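Local coordinates for putative uncharacterized protein (Pyrococcus furiosus, PDB 3V68) that is of unknown function but probably binds double-stranded DNA, at residues L161-V175 with V237-E249. Residues are numbered along the deposited sequence; the frame is centred on the assembly and turned at random.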
loop_
_atom_site.group_PDB
_atom_site.type_symbol
_atom_site.label_atom_id
_atom_site.label_comp_id
_atom_site.label_asym_id
_atom_site.label_seq_id
_atom_site.Cartn_x
_atom_site.Cartn_y
_atom_site.Cartn_z
ATOM N N LEU A 161 -4.957 2.720 15.167
ATOM C CA LEU A 161 -4.766 3.604 14.024
ATOM C C LEU A 161 -3.317 4.068 13.884
ATOM O O LEU A 161 -2.870 4.378 12.780
ATOM C CB LEU A 161 -5.709 4.811 14.101
ATOM C CG LEU A 161 -6.055 5.452 12.755
ATOM C CD1 LEU A 161 -7.071 4.615 12.006
ATOM C CD2 LEU A 161 -6.577 6.861 12.943
ATOM N N ASP A 162 -2.586 4.107 14.995
ATOM C CA ASP A 162 -1.183 4.498 14.946
ATOM C C ASP A 162 -0.312 3.388 14.372
ATOM O O ASP A 162 0.661 3.661 13.666
ATOM C CB ASP A 162 -0.662 4.928 16.311
ATOM C CG ASP A 162 0.647 5.678 16.204
ATOM O OD1 ASP A 162 0.802 6.438 15.223
ATOM O OD2 ASP A 162 1.515 5.494 17.080
ATOM N N ILE A 163 -0.675 2.147 14.676
ATOM C CA ILE A 163 -0.035 0.988 14.063
ATOM C C ILE A 163 -0.317 1.008 12.561
ATOM O O ILE A 163 0.591 0.807 11.752
ATOM C CB ILE A 163 -0.493 -0.337 14.713
ATOM C CG1 ILE A 163 -0.203 -0.312 16.221
ATOM C CG2 ILE A 163 0.199 -1.526 14.053
ATOM C CD1 ILE A 163 -0.870 -1.425 16.997
ATOM N N ALA A 164 -1.568 1.291 12.197
ATOM C CA ALA A 164 -1.939 1.459 10.791
ATOM C C ALA A 164 -1.066 2.506 10.102
ATOM O O ALA A 164 -0.614 2.292 8.977
ATOM C CB ALA A 164 -3.405 1.833 10.662
ATOM N N ARG A 165 -0.845 3.632 10.780
ATOM C CA ARG A 165 -0.030 4.720 10.233
ATOM C C ARG A 165 1.403 4.267 9.967
ATOM O O ARG A 165 1.953 4.538 8.896
ATOM C CB ARG A 165 -0.020 5.934 11.169
ATOM C CG ARG A 165 0.598 7.176 10.542
ATOM C CD ARG A 165 1.044 8.202 11.579
ATOM N NE ARG A 165 1.815 7.609 12.669
ATOM C CZ ARG A 165 3.101 7.264 12.605
ATOM N NH1 ARG A 165 3.807 7.436 11.491
ATOM N NH2 ARG A 165 3.686 6.732 13.669
ATOM N N LEU A 166 1.997 3.589 10.948
ATOM C CA LEU A 166 3.371 3.106 10.834
ATOM C C LEU A 166 3.494 2.090 9.706
ATOM O O LEU A 166 4.440 2.144 8.917
ATOM C CB LEU A 166 3.870 2.504 12.151
ATOM C CG LEU A 166 5.372 2.192 12.176
ATOM C CD1 LEU A 166 6.208 3.466 12.074
ATOM C CD2 LEU A 166 5.737 1.400 13.423
ATOM N N LEU A 167 2.536 1.170 9.633
ATOM C CA LEU A 167 2.517 0.182 8.557
ATOM C C LEU A 167 2.403 0.850 7.184
ATOM O O LEU A 167 3.097 0.465 6.243
ATOM C CB LEU A 167 1.385 -0.825 8.763
ATOM C CG LEU A 167 1.518 -1.786 9.950
ATOM C CD1 LEU A 167 0.214 -2.537 10.132
ATOM C CD2 LEU A 167 2.676 -2.758 9.751
ATOM N N ALA A 168 1.545 1.863 7.080
ATOM C CA ALA A 168 1.399 2.627 5.840
ATOM C C ALA A 168 2.690 3.361 5.469
ATOM O O ALA A 168 3.065 3.408 4.292
ATOM C CB ALA A 168 0.225 3.606 5.945
ATOM N N SER A 169 3.356 3.923 6.478
ATOM C CA SER A 169 4.633 4.612 6.294
ATOM C C SER A 169 5.724 3.657 5.814
ATOM O O SER A 169 6.513 4.001 4.936
ATOM C CB SER A 169 5.066 5.298 7.592
ATOM O OG SER A 169 6.179 6.148 7.362
ATOM N N ILE A 170 5.756 2.454 6.386
ATOM C CA ILE A 170 6.707 1.426 5.960
ATOM C C ILE A 170 6.431 1.023 4.513
ATOM O O ILE A 170 7.358 0.884 3.713
ATOM C CB ILE A 170 6.676 0.201 6.898
ATOM C CG1 ILE A 170 7.295 0.572 8.247
ATOM C CG2 ILE A 170 7.419 -0.992 6.274
ATOM C CD1 ILE A 170 6.985 -0.397 9.369
ATOM N N ASN A 171 5.153 0.873 4.168
ATOM C CA ASN A 171 4.784 0.557 2.798
ATOM C C ASN A 171 5.282 1.631 1.835
ATOM O O ASN A 171 5.801 1.319 0.765
ATOM C CB ASN A 171 3.267 0.397 2.674
ATOM C CG ASN A 171 2.840 -0.005 1.279
ATOM O OD1 ASN A 171 2.052 0.695 0.625
ATOM N ND2 ASN A 171 3.347 -1.133 0.813
ATOM N N GLU A 172 5.132 2.893 2.229
ATOM C CA GLU A 172 5.590 4.009 1.406
ATOM C C GLU A 172 7.092 3.959 1.168
ATOM O O GLU A 172 7.546 4.197 0.057
ATOM C CB GLU A 172 5.161 5.342 2.018
ATOM C CG GLU A 172 3.683 5.612 1.804
ATOM C CD GLU A 172 3.119 6.654 2.742
ATOM O OE1 GLU A 172 3.791 6.998 3.742
ATOM O OE2 GLU A 172 1.990 7.120 2.469
ATOM N N THR A 173 7.853 3.610 2.201
ATOM C CA THR A 173 9.298 3.450 2.052
ATOM C C THR A 173 9.615 2.360 1.035
ATOM O O THR A 173 10.454 2.548 0.144
ATOM C CB THR A 173 9.965 3.124 3.399
ATOM O OG1 THR A 173 9.933 4.292 4.226
ATOM C CG2 THR A 173 11.422 2.663 3.216
ATOM N N ALA A 174 8.934 1.226 1.171
ATOM C CA ALA A 174 9.152 0.105 0.268
ATOM C C ALA A 174 8.852 0.486 -1.176
ATOM O O ALA A 174 9.666 0.242 -2.059
ATOM C CB ALA A 174 8.325 -1.107 0.692
ATOM N N VAL A 175 7.694 1.098 -1.401
ATOM C CA VAL A 175 7.285 1.531 -2.739
ATOM C C VAL A 175 8.263 2.563 -3.313
ATOM O O VAL A 175 8.638 2.487 -4.485
ATOM C CB VAL A 175 5.825 2.065 -2.743
ATOM C CG1 VAL A 175 5.445 2.627 -4.111
ATOM C CG2 VAL A 175 4.860 0.957 -2.366
ATOM N N VAL A 237 -3.518 2.569 -4.446
ATOM C CA VAL A 237 -3.466 1.216 -3.882
ATOM C C VAL A 237 -2.513 1.133 -2.690
ATOM O O VAL A 237 -2.384 0.079 -2.051
ATOM C CB VAL A 237 -3.102 0.139 -4.935
ATOM C CG1 VAL A 237 -4.244 -0.058 -5.931
ATOM C CG2 VAL A 237 -1.781 0.468 -5.649
ATOM N N ASP A 238 -1.843 2.247 -2.400
ATOM C CA ASP A 238 -0.998 2.379 -1.213
ATOM C C ASP A 238 -1.666 3.383 -0.272
ATOM O O ASP A 238 -1.930 4.520 -0.667
ATOM C CB ASP A 238 0.427 2.825 -1.599
ATOM C CG ASP A 238 1.106 1.867 -2.580
ATOM O OD1 ASP A 238 1.052 0.637 -2.349
ATOM O OD2 ASP A 238 1.702 2.339 -3.583
ATOM N N VAL A 239 -1.962 2.953 0.956
ATOM C CA VAL A 239 -2.607 3.813 1.964
ATOM C C VAL A 239 -1.736 5.042 2.269
ATOM O O VAL A 239 -0.563 4.895 2.604
ATOM C CB VAL A 239 -2.904 3.037 3.278
ATOM C CG1 VAL A 239 -3.346 3.988 4.392
ATOM C CG2 VAL A 239 -3.955 1.953 3.038
ATOM N N PRO A 240 -2.303 6.260 2.129
ATOM C CA PRO A 240 -1.519 7.458 2.429
ATOM C C PRO A 240 -1.337 7.657 3.936
ATOM O O PRO A 240 -2.293 8.000 4.648
ATOM C CB PRO A 240 -2.347 8.584 1.796
ATOM C CG PRO A 240 -3.743 8.080 1.812
ATOM C CD PRO A 240 -3.652 6.589 1.629
ATOM N N SER A 241 -0.116 7.430 4.420
ATOM C CA SER A 241 0.161 7.506 5.854
ATOM C C SER A 241 -0.112 8.907 6.396
ATOM O O SER A 241 -0.533 9.053 7.540
ATOM C CB SER A 241 1.605 7.097 6.167
ATOM O OG SER A 241 2.517 8.085 5.720
ATOM N N LYS A 242 0.121 9.923 5.566
ATOM C CA LYS A 242 -0.077 11.311 5.987
ATOM C C LYS A 242 -1.519 11.585 6.423
ATOM O O LYS A 242 -1.748 12.385 7.325
ATOM C CB LYS A 242 0.408 12.313 4.928
ATOM C CG LYS A 242 -0.389 12.392 3.627
ATOM C CD LYS A 242 0.178 13.490 2.737
ATOM C CE LYS A 242 -0.735 13.822 1.569
ATOM N NZ LYS A 242 -0.239 15.013 0.819
ATOM N N ASN A 243 -2.484 10.911 5.797
ATOM C CA ASN A 243 -3.888 11.061 6.196
ATOM C C ASN A 243 -4.110 10.613 7.636
ATOM O O ASN A 243 -4.824 11.264 8.398
ATOM C CB ASN A 243 -4.821 10.292 5.257
ATOM C CG ASN A 243 -4.889 10.896 3.867
ATOM O OD1 ASN A 243 -3.893 11.400 3.344
ATOM N ND2 ASN A 243 -6.066 10.825 3.249
ATOM N N LEU A 244 -3.469 9.510 8.008
ATOM C CA LEU A 244 -3.598 8.959 9.347
ATOM C C LEU A 244 -2.812 9.797 10.355
ATOM O O LEU A 244 -3.253 9.982 11.488
ATOM C CB LEU A 244 -3.167 7.486 9.371
ATOM C CG LEU A 244 -3.998 6.532 8.500
ATOM C CD1 LEU A 244 -3.341 5.151 8.416
ATOM C CD2 LEU A 244 -5.444 6.427 8.999
ATOM N N GLU A 245 -1.664 10.312 9.914
ATOM C CA GLU A 245 -0.840 11.237 10.691
ATOM C C GLU A 245 -1.645 12.483 11.056
ATOM O O GLU A 245 -1.684 12.882 12.222
ATOM C CB GLU A 245 0.405 11.621 9.879
ATOM C CG GLU A 245 1.497 12.374 10.643
ATOM C CD GLU A 245 2.693 12.714 9.760
ATOM O OE1 GLU A 245 2.949 11.982 8.772
ATOM O OE2 GLU A 245 3.381 13.714 10.055
ATOM N N LYS A 246 -2.300 13.070 10.055
ATOM C CA LYS A 246 -3.101 14.284 10.251
ATOM C C LYS A 246 -4.314 14.042 11.151
ATOM O O LYS A 246 -4.670 14.910 11.954
ATOM C CB LYS A 246 -3.522 14.891 8.905
ATOM C CG LYS A 246 -4.258 16.240 8.994
ATOM C CD LYS A 246 -3.389 17.347 9.583
ATOM C CE LYS A 246 -4.223 18.576 9.912
ATOM N NZ LYS A 246 -3.403 19.668 10.509
ATOM N N TYR A 247 -4.941 12.871 11.027
ATOM C CA TYR A 247 -6.041 12.522 11.925
ATOM C C TYR A 247 -5.570 12.441 13.379
ATOM O O TYR A 247 -6.217 12.986 14.275
ATOM C CB TYR A 247 -6.752 11.213 11.532
ATOM C CG TYR A 247 -7.795 10.831 12.564
ATOM C CD1 TYR A 247 -9.107 11.301 12.470
ATOM C CD2 TYR A 247 -7.452 10.057 13.671
ATOM C CE1 TYR A 247 -10.053 10.978 13.439
ATOM C CE2 TYR A 247 -8.385 9.733 14.643
ATOM C CZ TYR A 247 -9.682 10.196 14.524
ATOM O OH TYR A 247 -10.606 9.872 15.494
ATOM N N LEU A 248 -4.449 11.754 13.601
ATOM C CA LEU A 248 -3.935 11.510 14.952
ATOM C C LEU A 248 -3.406 12.769 15.642
ATOM O O LEU A 248 -3.326 12.812 16.871
ATOM C CB LEU A 248 -2.871 10.403 14.943
ATOM C CG LEU A 248 -3.376 8.990 14.621
ATOM C CD1 LEU A 248 -2.221 8.051 14.312
ATOM C CD2 LEU A 248 -4.247 8.430 15.739
ATOM N N GLU A 249 -3.057 13.787 14.858
ATOM C CA GLU A 249 -2.630 15.075 15.413
ATOM C C GLU A 249 -3.762 15.728 16.201
ATOM O O GLU A 249 -4.925 15.677 15.789
ATOM C CB GLU A 249 -2.165 16.020 14.306
ATOM C CG GLU A 249 -0.800 15.703 13.733
ATOM C CD GLU A 249 -0.401 16.662 12.630
ATOM O OE1 GLU A 249 -0.262 17.874 12.908
ATOM O OE2 GLU A 249 -0.219 16.207 11.482
HETATM O O HOH W 1 3.350 9.243 8.931
HETATM O O HOH W 2 1.249 2.985 2.118
HETATM O O HOH W 3 -1.248 0.104 1.444
HETATM O O HOH W 4 1.625 9.773 2.987
#
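Glu172 holds Ser241, at the turn leading into helix 241-248, with both carboxylate oxygens: OE1 takes the hydroxyl of Ser241 on its syn side (OG to OE1 2.6 Å), while OE2 receives Ser241 N from above the carboxylate plane at 2.9 Å, the hydrogen bond nearly straight (N-H...O 169°). A water bonded to OE2 extends the grip to Lys242 N, and the carboxylate probably gains from the helix dipole. Were Glu172 an alanine, Ser241 OG and N would probably both lose their carboxylate acceptor, and the water-mediated link to Lys242 N would go with it.

The helices run antiparallel, their axes 8.6 Å apart at 150°. The side chain of Ser241 is a knob in the hole formed by Ala168, Arg165, Ser169 and Glu172, its CB 3.8 Å from Ala168 CB. Leu161 brings CD2 to Tyr247 CD2 at 3.4 Å and CD1 to Leu244 CD2. Arg165 lays CD on Glu245 CA.

In a salt bridge within 161-175, Arg165 NE and NH2 share Asp162 OD1 side-on.

Asp238, beside Val175, is paired with Arg107 and Arg227. Helix 26-43 and strand 146-153 pack against helix 160-181, and helix 91-110 against Val239 and Asn243.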